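Local coordinates for EscN (Escherichia coli O127:H6, PDB 2OBL), which is a type III secretion system protein of the ATP synthase alpha/beta family, built on a P-loop nucleotide-binding fold, at residues A78-V82 and L246-A251; E253-P257 and Q322-Q327; L287-K292 and K313-R318; V50-P54 and V268-V272. The protein carries 1 engineered substitution. All coordinates share one frame; numbering follows the deposited sequence. Where two conformers were deposited one is given.

Contact 1: residues A78-V82 and L246-A251; sequences AGSGV and LTRELA
Arg248 reaches over from the start of helix 248-251 and grips the backbone of the loop 78-82. This loop follows strand 73-78 and leads into helix 84-94, the strand-loop-helix order of a P-loop, and it is probably the Walker A loop of this family. Arg248 NH2 donates to Ser80 O at 2.6 Å. The bond is short but bent, with 132° at the hydrogen. It uses a lone pair of the carbonyl, while the oxygen lies somewhat out of the guanidinium plane. A bend of the arginine chain at chi3 (-71°) turns the group back onto the loop.

Val82 supplies most of the apolar contact from its side. Val82 CG1 lies over one face of the guanidinium and packs on Arg248 CA at 3.6 Å. Val82 CG1 also meets Ala251 CB at 3.9 Å, so it sits against the first turn of the helix. The other methyl, CG2, faces Leu246 CB. Leu246 sends CD1 to Ala78 CB, 3.8 Å away, where strand 73-78 ends. Leu246 also touches Leu87 of helix 84-94.

The next shell fixes the helix start. Thr247 is the N-cap: its OG1 accepts from Leu250 N at 3.2 Å. Ala78 is itself held in the central sheet by backbone bonds to Val221 and Leu223. A water ties the two backbones together, accepting from Gly79 N at 2.7 Å and donating to Leu246 O at 2.8 Å.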
loop_
_atom_site.group_PDB
_atom_site.type_symbol
_atom_site.label_atom_id
_atom_site.label_comp_id
_atom_site.label_asym_id
_atom_site.label_seq_id
_atom_site.Cartn_x
_atom_site.Cartn_y
_atom_site.Cartn_z
ATOM N N ALA A 78 -0.008 -9.185 -3.447
ATOM C CA ALA A 78 -1.301 -9.767 -3.795
ATOM C C ALA A 78 -1.317 -10.381 -5.189
ATOM O O ALA A 78 -0.799 -9.805 -6.140
ATOM C CB ALA A 78 -2.403 -8.719 -3.674
ATOM N N GLY A 79 -1.942 -11.547 -5.317
ATOM C CA GLY A 79 -2.188 -12.106 -6.642
ATOM C C GLY A 79 -3.500 -11.577 -7.201
ATOM O O GLY A 79 -4.056 -10.603 -6.681
ATOM N N SER A 80 -4.012 -12.248 -8.237
ATOM C CA SER A 80 -5.285 -11.895 -8.852
ATOM C C SER A 80 -6.465 -12.403 -8.053
ATOM O O SER A 80 -6.392 -13.454 -7.416
ATOM C CB SER A 80 -5.374 -12.486 -10.265
ATOM O OG SER A 80 -4.396 -11.912 -11.096
ATOM N N GLY A 81 -7.568 -11.666 -8.119
ATOM C CA GLY A 81 -8.823 -12.118 -7.558
ATOM C C GLY A 81 -8.795 -12.288 -6.059
ATOM O O GLY A 81 -9.495 -13.145 -5.517
ATOM N N VAL A 82 -7.995 -11.473 -5.377
ATOM C CA VAL A 82 -8.000 -11.499 -3.919
ATOM C C VAL A 82 -8.425 -10.163 -3.302
ATOM O O VAL A 82 -8.234 -9.944 -2.112
ATOM C CB VAL A 82 -6.650 -11.961 -3.326
ATOM C CG1 VAL A 82 -6.324 -13.380 -3.786
ATOM C CG2 VAL A 82 -5.533 -10.983 -3.676
ATOM N N LEU A 246 -1.869 -10.438 1.008
ATOM C CA LEU A 246 -3.222 -10.945 0.754
ATOM C C LEU A 246 -3.102 -12.339 0.176
ATOM O O LEU A 246 -2.193 -12.603 -0.610
ATOM C CB LEU A 246 -3.952 -10.057 -0.256
ATOM C CG LEU A 246 -3.923 -8.562 0.010
ATOM C CD1 LEU A 246 -4.893 -7.816 -0.941
ATOM C CD2 LEU A 246 -4.278 -8.283 1.461
ATOM N N THR A 247 -4.028 -13.225 0.534
ATOM C CA THR A 247 -3.937 -14.610 0.092
ATOM C C THR A 247 -5.195 -15.102 -0.587
ATOM O O THR A 247 -6.306 -14.714 -0.219
ATOM C CB THR A 247 -3.623 -15.569 1.260
ATOM O OG1 THR A 247 -4.706 -15.546 2.205
ATOM C CG2 THR A 247 -2.315 -15.182 1.946
ATOM N N ARG A 248 -5.002 -15.969 -1.574
ATOM C CA ARG A 248 -6.112 -16.664 -2.231
ATOM C C ARG A 248 -6.917 -17.466 -1.213
ATOM O O ARG A 248 -8.145 -17.530 -1.290
ATOM C CB ARG A 248 -5.583 -17.566 -3.349
ATOM C CG ARG A 248 -6.669 -18.237 -4.180
ATOM C CD ARG A 248 -6.196 -18.497 -5.608
ATOM N NE ARG A 248 -6.090 -17.250 -6.364
ATOM C CZ ARG A 248 -4.942 -16.699 -6.744
ATOM N NH1 ARG A 248 -3.791 -17.291 -6.446
ATOM N NH2 ARG A 248 -4.944 -15.556 -7.420
ATOM N N GLU A 249 -6.230 -18.059 -0.243
ATOM C CA GLU A 249 -6.896 -18.850 0.789
ATOM C C GLU A 249 -7.961 -18.071 1.566
ATOM O O GLU A 249 -9.059 -18.591 1.820
ATOM C CB GLU A 249 -5.868 -19.478 1.734
ATOM C CG GLU A 249 -5.083 -20.632 1.105
ATOM C CD GLU A 249 -4.042 -20.196 0.066
ATOM O OE1 GLU A 249 -3.603 -19.014 0.074
ATOM O OE2 GLU A 249 -3.662 -21.054 -0.765
ATOM N N LEU A 250 -7.652 -16.833 1.948
ATOM C CA LEU A 250 -8.653 -15.985 2.592
ATOM C C LEU A 250 -9.719 -15.478 1.614
ATOM O O LEU A 250 -10.909 -15.445 1.949
ATOM C CB LEU A 250 -7.995 -14.819 3.340
ATOM C CG LEU A 250 -7.215 -15.252 4.582
ATOM C CD1 LEU A 250 -6.373 -14.099 5.130
ATOM C CD2 LEU A 250 -8.140 -15.830 5.662
ATOM N N ALA A 251 -9.310 -15.088 0.412
ATOM C CA ALA A 251 -10.281 -14.623 -0.578
ATOM C C ALA A 251 -11.352 -15.681 -0.889
ATOM O O ALA A 251 -12.516 -15.346 -1.125
ATOM C CB ALA A 251 -9.578 -14.169 -1.859
HETATM O O HOH W 1 -2.629 -13.222 -3.276
#

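Contact 2: residues E253-P257 and Q322-Q327; sequences ENHFP and QNFIQQ
His255 lays its ring against Gln326, whose CG sits over the centre of one face, 3.6 Å from the centroid of the His255 ring. This is a CH-pi contact almost on the ring normal. The histidine CG stands anti to the backbone N (chi1 174°), which swings the ring across to the end of helix 318-325. Ile325 CD1 meets the edge of the ring, 3.7 Å from His255 CE1. Gln322 NE2 comes to the edge as well, with its amide plane turned 57° from the ring.

The two glutamines are coupled. Gln322 bends at chi2, and its NE2 donates to Gln326 OE1 at 2.8 Å, on a lone pair and in the plane of the donor amide. Gln326 is extended beyond CG. Its NE2 gives a hydrogen to a water that also binds Asn254 O and Phe256 N.

The loop 253-257 follows helix 248-251, which ends in a Schellman motif at Asn254. The contact joins this loop, at the edge of the nucleotide-binding domain, to the end of helix 318-325 in the C-terminal helical region. Gln327 N donates to Phe256 O at 2.9 Å, nearly straight at 170°. Pro257, after a cis peptide bond, sets CD 3.6 Å from Gln327 O. The amide of Gln327 is engaged elsewhere, OE1 with Arg60 N and NE2 with Asp331 O. Another water donates to both Pro257 O and Ile325 O.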
loop_
_atom_site.group_PDB
_atom_site.type_symbol
_atom_site.label_atom_id
_atom_site.label_comp_id
_atom_site.label_asym_id
_atom_site.label_seq_id
_atom_site.Cartn_x
_atom_site.Cartn_y
_atom_site.Cartn_z
ATOM N N GLU A 253 -12.478 -17.892 1.143
ATOM C CA GLU A 253 -13.355 -17.990 2.303
ATOM C C GLU A 253 -14.297 -16.789 2.372
ATOM O O GLU A 253 -15.100 -16.679 3.295
ATOM C CB GLU A 253 -12.530 -18.091 3.590
ATOM C CG GLU A 253 -11.979 -19.475 3.845
ATOM C CD GLU A 253 -10.938 -19.511 4.953
ATOM O OE1 GLU A 253 -10.832 -18.533 5.729
ATOM O OE2 GLU A 253 -10.222 -20.534 5.047
ATOM N N ASN A 254 -14.188 -15.899 1.386
ATOM C CA ASN A 254 -14.917 -14.633 1.366
ATOM C C ASN A 254 -14.546 -13.778 2.565
ATOM O O ASN A 254 -15.368 -13.061 3.128
ATOM C CB ASN A 254 -16.429 -14.848 1.265
ATOM C CG ASN A 254 -16.890 -14.959 -0.166
ATOM O OD1 ASN A 254 -16.819 -13.994 -0.926
ATOM N ND2 ASN A 254 -17.349 -16.139 -0.551
ATOM N N HIS A 255 -13.275 -13.865 2.933
ATOM C CA HIS A 255 -12.720 -13.142 4.064
ATOM C C HIS A 255 -11.980 -11.921 3.519
ATOM O O HIS A 255 -10.875 -12.039 2.995
ATOM C CB HIS A 255 -11.776 -14.078 4.823
ATOM C CG HIS A 255 -11.024 -13.431 5.945
ATOM N ND1 HIS A 255 -11.053 -13.922 7.232
ATOM C CD2 HIS A 255 -10.183 -12.367 5.967
ATOM C CE1 HIS A 255 -10.287 -13.170 8.004
ATOM N NE2 HIS A 255 -9.748 -12.221 7.261
ATOM N N PHE A 256 -12.614 -10.755 3.620
ATOM C CA PHE A 256 -12.050 -9.510 3.082
ATOM C C PHE A 256 -12.028 -8.356 4.085
ATOM O O PHE A 256 -13.006 -8.165 4.826
ATOM C CB PHE A 256 -12.839 -9.058 1.854
ATOM C CG PHE A 256 -12.784 -10.024 0.706
ATOM C CD1 PHE A 256 -11.634 -10.150 -0.053
ATOM C CD2 PHE A 256 -13.890 -10.785 0.377
ATOM C CE1 PHE A 256 -11.590 -11.040 -1.124
ATOM C CE2 PHE A 256 -13.858 -11.676 -0.690
ATOM C CZ PHE A 256 -12.716 -11.799 -1.439
ATOM N N PRO A 257 -10.938 -7.556 4.095
ATOM C CA PRO A 257 -9.702 -7.704 3.293
ATOM C C PRO A 257 -9.009 -9.039 3.542
ATOM O O PRO A 257 -8.984 -9.496 4.678
ATOM C CB PRO A 257 -8.811 -6.566 3.814
ATOM C CG PRO A 257 -9.798 -5.532 4.325
ATOM C CD PRO A 257 -10.887 -6.357 4.954
ATOM N N GLN A 322 -13.162 -12.116 14.055
ATOM C CA GLN A 322 -13.465 -12.117 12.629
ATOM C C GLN A 322 -14.246 -10.874 12.191
ATOM O O GLN A 322 -13.956 -10.302 11.145
ATOM C CB GLN A 322 -14.191 -13.409 12.220
ATOM C CG GLN A 322 -13.333 -14.660 12.360
ATOM C CD GLN A 322 -12.063 -14.592 11.528
ATOM O OE1 GLN A 322 -10.957 -14.819 12.026
ATOM N NE2 GLN A 322 -12.216 -14.265 10.257
ATOM N N ASN A 323 -15.221 -10.448 12.994
ATOM C CA ASN A 323 -15.950 -9.206 12.711
ATOM C C ASN A 323 -15.057 -7.969 12.761
ATOM O O ASN A 323 -15.357 -6.939 12.140
ATOM C CB ASN A 323 -17.107 -9.012 13.692
ATOM C CG ASN A 323 -18.276 -9.920 13.405
ATOM O OD1 ASN A 323 -18.292 -10.644 12.408
ATOM N ND2 ASN A 323 -19.272 -9.885 14.279
ATOM N N PHE A 324 -13.973 -8.075 13.523
ATOM C CA PHE A 324 -13.010 -6.989 13.653
ATOM C C PHE A 324 -12.119 -6.897 12.401
ATOM O O PHE A 324 -11.992 -5.831 11.785
ATOM C CB PHE A 324 -12.158 -7.189 14.912
ATOM C CG PHE A 324 -11.062 -6.158 15.085
ATOM C CD1 PHE A 324 -11.351 -4.888 15.564
ATOM C CD2 PHE A 324 -9.744 -6.467 14.775
ATOM C CE1 PHE A 324 -10.350 -3.942 15.729
ATOM C CE2 PHE A 324 -8.732 -5.513 14.927
ATOM C CZ PHE A 324 -9.040 -4.257 15.411
ATOM N N ILE A 325 -11.513 -8.017 12.021
ATOM C CA ILE A 325 -10.551 -7.984 10.910
ATOM C C ILE A 325 -11.218 -8.022 9.544
ATOM O O ILE A 325 -10.697 -7.456 8.582
ATOM C CB ILE A 325 -9.468 -9.085 11.013
ATOM C CG1 ILE A 325 -10.099 -10.478 11.042
ATOM C CG2 ILE A 325 -8.580 -8.837 12.235
ATOM C CD1 ILE A 325 -9.086 -11.628 11.094
ATOM N N GLN A 326 -12.357 -8.698 9.447
ATOM C CA GLN A 326 -13.139 -8.609 8.229
ATOM C C GLN A 326 -13.882 -7.285 8.283
ATOM O O GLN A 326 -14.366 -6.867 9.351
ATOM C CB GLN A 326 -14.094 -9.805 8.070
ATOM C CG GLN A 326 -13.376 -11.127 7.852
ATOM C CD GLN A 326 -14.326 -12.307 7.774
ATOM O OE1 GLN A 326 -14.158 -13.306 8.478
ATOM N NE2 GLN A 326 -15.346 -12.189 6.928
ATOM N N GLN A 327 -13.955 -6.612 7.143
ATOM C CA GLN A 327 -14.492 -5.265 7.096
ATOM C C GLN A 327 -14.970 -4.943 5.692
ATOM O O GLN A 327 -14.202 -5.017 4.732
ATOM C CB GLN A 327 -13.398 -4.283 7.488
ATOM C CG GLN A 327 -13.857 -2.852 7.669
ATOM C CD GLN A 327 -12.705 -1.974 8.094
ATOM O OE1 GLN A 327 -11.600 -2.459 8.297
ATOM N NE2 GLN A 327 -12.952 -0.684 8.237
HETATM O O HOH W 2 -15.827 -14.967 5.589
HETATM O O HOH W 3 -15.443 -10.884 4.432
HETATM O O HOH W 4 -8.443 -8.258 7.010
#

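Contact 3: residues L287-K292 and K313-R318; sequences LIATYK and KAIKNR
The ends of helices 275-290 and 309-316 come close at Leu287 and Ala314, whose CA atoms are 4.9 Å apart. Ala314 points its methyl at the other helix, and Ala314 CB touches Leu287 O at 3.6 Å. Leu287 spreads its CD2 over Lys313, 3.9 Å from Lys313 CB. The lysine chain is extended and carries NZ away to a salt bridge with Glu283.

Tyr291, the first residue past its helix, buries more surface here than any other residue of the two segments. Its CG is anti to the backbone N (chi1 170°), which brings one face of the ring against Arg318. The Arg318 guanidinium lies flat on the Tyr291 ring, with centres 3.9 Å apart and planes at 7°. Arg318 CD sits over the middle of the same face, 3.6 Å from the centroid of the Tyr291 ring, so both the aliphatic part and the charged end of the arginine are used. Ile315 CD1 approaches Tyr291 CD1 at 3.7 Å.

Leu287 also rests on Ile321 of helix 318-325. The site is helix-to-helix packing within the C-terminal helical domain of EscN, with the guanidinium of Arg318 stacked on Tyr291 as a cation-pi pair.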
loop_
_atom_site.group_PDB
_atom_site.type_symbol
_atom_site.label_atom_id
_atom_site.label_comp_id
_atom_site.label_asym_id
_atom_site.label_seq_id
_atom_site.Cartn_x
_atom_site.Cartn_y
_atom_site.Cartn_z
ATOM N N LEU A 287 -4.375 -15.323 18.971
ATOM C CA LEU A 287 -5.703 -15.919 18.938
ATOM C C LEU A 287 -6.082 -16.328 17.520
ATOM O O LEU A 287 -6.588 -17.430 17.302
ATOM C CB LEU A 287 -6.751 -14.986 19.546
ATOM C CG LEU A 287 -6.666 -14.807 21.070
ATOM C CD1 LEU A 287 -7.748 -13.866 21.544
ATOM C CD2 LEU A 287 -6.767 -16.140 21.800
ATOM N N ILE A 288 -5.830 -15.436 16.564
ATOM C CA ILE A 288 -6.046 -15.738 15.147
ATOM C C ILE A 288 -5.261 -16.974 14.708
ATOM O O ILE A 288 -5.794 -17.834 14.006
ATOM C CB ILE A 288 -5.656 -14.547 14.249
ATOM C CG1 ILE A 288 -6.642 -13.394 14.434
ATOM C CG2 ILE A 288 -5.600 -14.968 12.779
ATOM C CD1 ILE A 288 -6.216 -12.093 13.745
ATOM N N ALA A 289 -4.002 -17.061 15.124
ATOM C CA ALA A 289 -3.139 -18.174 14.726
ATOM C C ALA A 289 -3.567 -19.504 15.348
ATOM O O ALA A 289 -3.433 -20.557 14.726
ATOM C CB ALA A 289 -1.686 -17.874 15.073
ATOM N N THR A 290 -4.083 -19.454 16.571
ATOM C CA THR A 290 -4.390 -20.681 17.309
ATOM C C THR A 290 -5.793 -21.229 17.043
ATOM O O THR A 290 -6.094 -22.363 17.413
ATOM C CB THR A 290 -4.164 -20.512 18.838
ATOM O OG1 THR A 290 -5.030 -19.493 19.354
ATOM C CG2 THR A 290 -2.714 -20.137 19.133
ATOM N N TYR A 291 -6.647 -20.439 16.397
ATOM C CA TYR A 291 -8.037 -20.847 16.183
ATOM C C TYR A 291 -8.173 -22.100 15.319
ATOM O O TYR A 291 -7.475 -22.262 14.316
ATOM C CB TYR A 291 -8.885 -19.718 15.587
ATOM C CG TYR A 291 -10.258 -20.193 15.147
ATOM C CD1 TYR A 291 -11.310 -20.286 16.054
ATOM C CD2 TYR A 291 -10.495 -20.576 13.831
ATOM C CE1 TYR A 291 -12.564 -20.735 15.659
ATOM C CE2 TYR A 291 -11.744 -21.028 13.427
ATOM C CZ TYR A 291 -12.773 -21.103 14.345
ATOM O OH TYR A 291 -14.012 -21.547 13.941
ATOM N N LYS A 292 -9.088 -22.977 15.724
ATOM C CA LYS A 292 -9.399 -24.192 14.978
ATOM C C LYS A 292 -10.912 -24.432 14.946
ATOM O O LYS A 292 -11.570 -24.419 15.985
ATOM C CB LYS A 292 -8.701 -25.401 15.604
ATOM C CG LYS A 292 -7.196 -25.442 15.401
ATOM C CD LYS A 292 -6.606 -26.727 15.967
ATOM C CE LYS A 292 -7.128 -27.953 15.220
ATOM N NZ LYS A 292 -6.325 -29.165 15.529
ATOM N N LYS A 313 -9.861 -19.734 24.321
ATOM C CA LYS A 313 -10.172 -18.322 24.127
ATOM C C LYS A 313 -10.378 -17.999 22.648
ATOM O O LYS A 313 -11.238 -17.195 22.291
ATOM C CB LYS A 313 -9.050 -17.461 24.691
ATOM C CG LYS A 313 -9.423 -16.001 24.846
ATOM C CD LYS A 313 -8.326 -15.236 25.552
ATOM C CE LYS A 313 -8.775 -13.829 25.874
ATOM N NZ LYS A 313 -7.696 -13.065 26.546
ATOM N N ALA A 314 -9.584 -18.642 21.796
ATOM C CA ALA A 314 -9.644 -18.428 20.353
ATOM C C ALA A 314 -11.017 -18.753 19.774
ATOM O O ALA A 314 -11.518 -18.038 18.904
ATOM C CB ALA A 314 -8.572 -19.249 19.658
ATOM N N ILE A 315 -11.621 -19.837 20.257
ATOM C CA ILE A 315 -12.941 -20.238 19.789
ATOM C C ILE A 315 -13.991 -19.289 20.342
ATOM O O ILE A 315 -14.893 -18.847 19.629
ATOM C CB ILE A 315 -13.292 -21.675 20.234
ATOM C CG1 ILE A 315 -12.100 -22.617 20.033
ATOM C CG2 ILE A 315 -14.529 -22.176 19.493
ATOM C CD1 ILE A 315 -11.780 -22.924 18.579
ATOM N N LYS A 316 -13.861 -18.987 21.628
ATOM C CA LYS A 316 -14.772 -18.092 22.315
ATOM C C LYS A 316 -14.778 -16.711 21.668
ATOM O O LYS A 316 -15.818 -16.054 21.602
ATOM C CB LYS A 316 -14.362 -17.980 23.784
ATOM C CG LYS A 316 -15.311 -17.185 24.656
ATOM C CD LYS A 316 -14.668 -16.895 25.997
ATOM C CE LYS A 316 -13.938 -18.115 26.534
ATOM N NZ LYS A 316 -13.088 -17.776 27.709
ATOM N N ASN A 317 -13.616 -16.278 21.185
ATOM C CA ASN A 317 -13.467 -14.924 20.644
ATOM C C ASN A 317 -13.515 -14.846 19.115
ATOM O O ASN A 317 -13.400 -13.759 18.543
ATOM C CB ASN A 317 -12.188 -14.265 21.179
ATOM C CG ASN A 317 -12.308 -13.847 22.638
ATOM O OD1 ASN A 317 -11.422 -13.188 23.183
ATOM N ND2 ASN A 317 -13.409 -14.224 23.275
ATOM N N ARG A 318 -13.714 -15.992 18.469
ATOM C CA ARG A 318 -13.718 -16.090 17.005
ATOM C C ARG A 318 -14.593 -15.041 16.311
ATOM O O ARG A 318 -14.097 -14.244 15.511
ATOM C CB ARG A 318 -14.126 -17.498 16.564
ATOM C CG ARG A 318 -14.505 -17.624 15.093
ATOM C CD ARG A 318 -13.296 -17.571 14.172
ATOM N NE ARG A 318 -13.611 -18.119 12.851
ATOM C CZ ARG A 318 -12.731 -18.257 11.865
ATOM N NH1 ARG A 318 -11.470 -17.883 12.042
ATOM N NH2 ARG A 318 -13.112 -18.769 10.702
#

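Contact 4: residues V50-P54 and V268-V272; sequences VIDQP and VMHNV
Ile51 and Val268 meet through their methyl groups. Ile51 CD1 lies 3.9 Å from Val268 CG1, and the two side chains cross at about a right angle. Ile51 CG2 lies against Val268 CB while also coming within 4.3 Å of Val272 CG1. Val272 buries the most surface. Val272 CB rests 3.7 Å from Pro54 N, and Val272 CG1 is 3.7 Å from Gln53 O. With chi1 at -51°, CG1 stands anti to its own carbonyl carbon and lies along the backbone of Asp52 and Gln53. Val272 CG2 turns to the proline, 4.2 Å from Pro54 CB.

The segment 50-54 is a loop running into the short strand 54-55. The segment 268-272 is a weakly bonded helical turn just before the long helix 275-290. The contact joins these two elements at the surface of the protein. Ile51 also touches Asp241. Val268 touches Gln72, next to strand 73-78 in the central sheet of the P-loop fold.

Polar links across the pair pass through water. One water donates to Ile51 O and to Asn271 OD1, 2.8 Å from each. A second donates to Val272 O at 3.1 Å and only weakly to Asp52 O. Within the turn, Asn271 N bonds to Val268 O, and Val272 N bonds to Met269 O.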
loop_
_atom_site.group_PDB
_atom_site.type_symbol
_atom_site.label_atom_id
_atom_site.label_comp_id
_atom_site.label_asym_id
_atom_site.label_seq_id
_atom_site.Cartn_x
_atom_site.Cartn_y
_atom_site.Cartn_z
ATOM N N VAL A 50 13.033 10.005 11.964
ATOM C CA VAL A 50 12.584 8.740 12.522
ATOM C C VAL A 50 11.069 8.659 12.347
ATOM O O VAL A 50 10.397 9.687 12.312
ATOM C CB VAL A 50 12.932 8.667 14.027
ATOM C CG1 VAL A 50 12.372 7.403 14.661
ATOM C CG2 VAL A 50 14.442 8.748 14.231
ATOM N N ILE A 51 10.538 7.447 12.221
ATOM C CA ILE A 51 9.093 7.244 12.125
ATOM C C ILE A 51 8.547 7.031 13.527
ATOM O O ILE A 51 8.928 6.074 14.200
ATOM C CB ILE A 51 8.767 6.014 11.260
ATOM C CG1 ILE A 51 9.269 6.230 9.829
ATOM C CG2 ILE A 51 7.265 5.714 11.281
ATOM C CD1 ILE A 51 9.119 5.018 8.940
ATOM N N ASP A 52 7.664 7.920 13.975
ATOM C CA ASP A 52 7.194 7.858 15.356
ATOM C C ASP A 52 5.731 8.266 15.587
ATOM O O ASP A 52 5.280 8.360 16.734
ATOM C CB ASP A 52 8.140 8.651 16.271
ATOM C CG ASP A 52 8.192 10.136 15.929
ATOM O OD1 ASP A 52 7.462 10.577 15.018
ATOM O OD2 ASP A 52 8.963 10.869 16.595
ATOM N N GLN A 53 4.997 8.504 14.503
ATOM C CA GLN A 53 3.575 8.854 14.573
ATOM C C GLN A 53 2.776 7.848 13.760
ATOM O O GLN A 53 3.224 7.437 12.709
ATOM C CB GLN A 53 3.344 10.252 13.996
ATOM C CG GLN A 53 4.050 11.370 14.739
ATOM C CD GLN A 53 3.438 11.632 16.095
ATOM O OE1 GLN A 53 2.345 11.150 16.397
ATOM N NE2 GLN A 53 4.136 12.394 16.921
ATOM N N PRO A 54 1.587 7.449 14.244
ATOM C CA PRO A 54 0.818 6.488 13.455
ATOM C C PRO A 54 0.229 7.108 12.181
ATOM O O PRO A 54 -0.120 8.300 12.165
ATOM C CB PRO A 54 -0.295 6.050 14.408
ATOM C CG PRO A 54 -0.443 7.150 15.373
ATOM C CD PRO A 54 0.900 7.831 15.492
ATOM N N VAL A 268 7.404 -0.728 12.196
ATOM C CA VAL A 268 7.328 0.539 12.930
ATOM C C VAL A 268 6.240 0.565 14.002
ATOM O O VAL A 268 6.197 1.475 14.815
ATOM C CB VAL A 268 7.133 1.761 11.988
ATOM C CG1 VAL A 268 8.182 1.769 10.848
ATOM C CG2 VAL A 268 5.706 1.821 11.440
ATOM N N MET A 269 5.336 -0.411 13.974
ATOM C CA MET A 269 4.199 -0.418 14.889
ATOM C C MET A 269 4.576 -0.167 16.340
ATOM O O MET A 269 3.963 0.662 17.011
ATOM C CB MET A 269 3.438 -1.734 14.793
ATOM C CG MET A 269 2.300 -1.853 15.808
ATOM S SD MET A 269 1.252 -3.268 15.466
ATOM C CE MET A 269 -0.048 -2.974 16.687
ATOM N N HIS A 270 5.571 -0.891 16.836
ATOM C CA HIS A 270 5.926 -0.779 18.253
ATOM C C HIS A 270 6.377 0.633 18.636
ATOM O O HIS A 270 6.377 1.004 19.825
ATOM C CB HIS A 270 6.988 -1.817 18.619
ATOM C CG HIS A 270 8.335 -1.535 18.035
ATOM N ND1 HIS A 270 8.624 -1.726 16.699
ATOM C CD2 HIS A 270 9.473 -1.075 18.604
ATOM C CE1 HIS A 270 9.884 -1.396 16.473
ATOM N NE2 HIS A 270 10.422 -0.997 17.612
ATOM N N ASN A 271 6.754 1.414 17.627
ATOM C CA ASN A 271 7.195 2.796 17.820
ATOM C C ASN A 271 6.081 3.830 17.688
ATOM O O ASN A 271 6.293 5.010 17.985
ATOM C CB ASN A 271 8.292 3.150 16.813
ATOM C CG ASN A 271 9.583 2.418 17.073
ATOM O OD1 ASN A 271 10.323 2.083 16.130
ATOM N ND2 ASN A 271 9.879 2.166 18.349
ATOM N N VAL A 272 4.900 3.405 17.240
ATOM C CA VAL A 272 3.818 4.360 16.970
ATOM C C VAL A 272 2.524 4.061 17.726
ATOM O O VAL A 272 1.557 4.823 17.621
ATOM C CB VAL A 272 3.500 4.483 15.447
ATOM C CG1 VAL A 272 4.761 4.745 14.646
ATOM C CG2 VAL A 272 2.789 3.228 14.942
HETATM O O HOH W 5 9.691 3.456 13.821
HETATM O O HOH W 6 2.735 7.459 18.772
#

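From the N terminus, the chain first passes 50-54, which waits for 268-272 to close contact 4, the longest loop of the set. Contact 1 opens and closes within that loop, joining 78-82 to 246-251. Next comes 253-257, before contact 4 has closed, and its partner 322-327 follows later, so contacts 2 and 4 cross. Contact 3 lies inside the span of contact 2. Contacts 1 and 2 touch, as do contacts 2 and 3. Together these three run from the nucleotide-binding domain to the C-terminal helices. Contact 4 joins the loop ahead of strand 54-55 to the turn ahead of helix 275-290, its nearest atoms about 9 Å from contact 2.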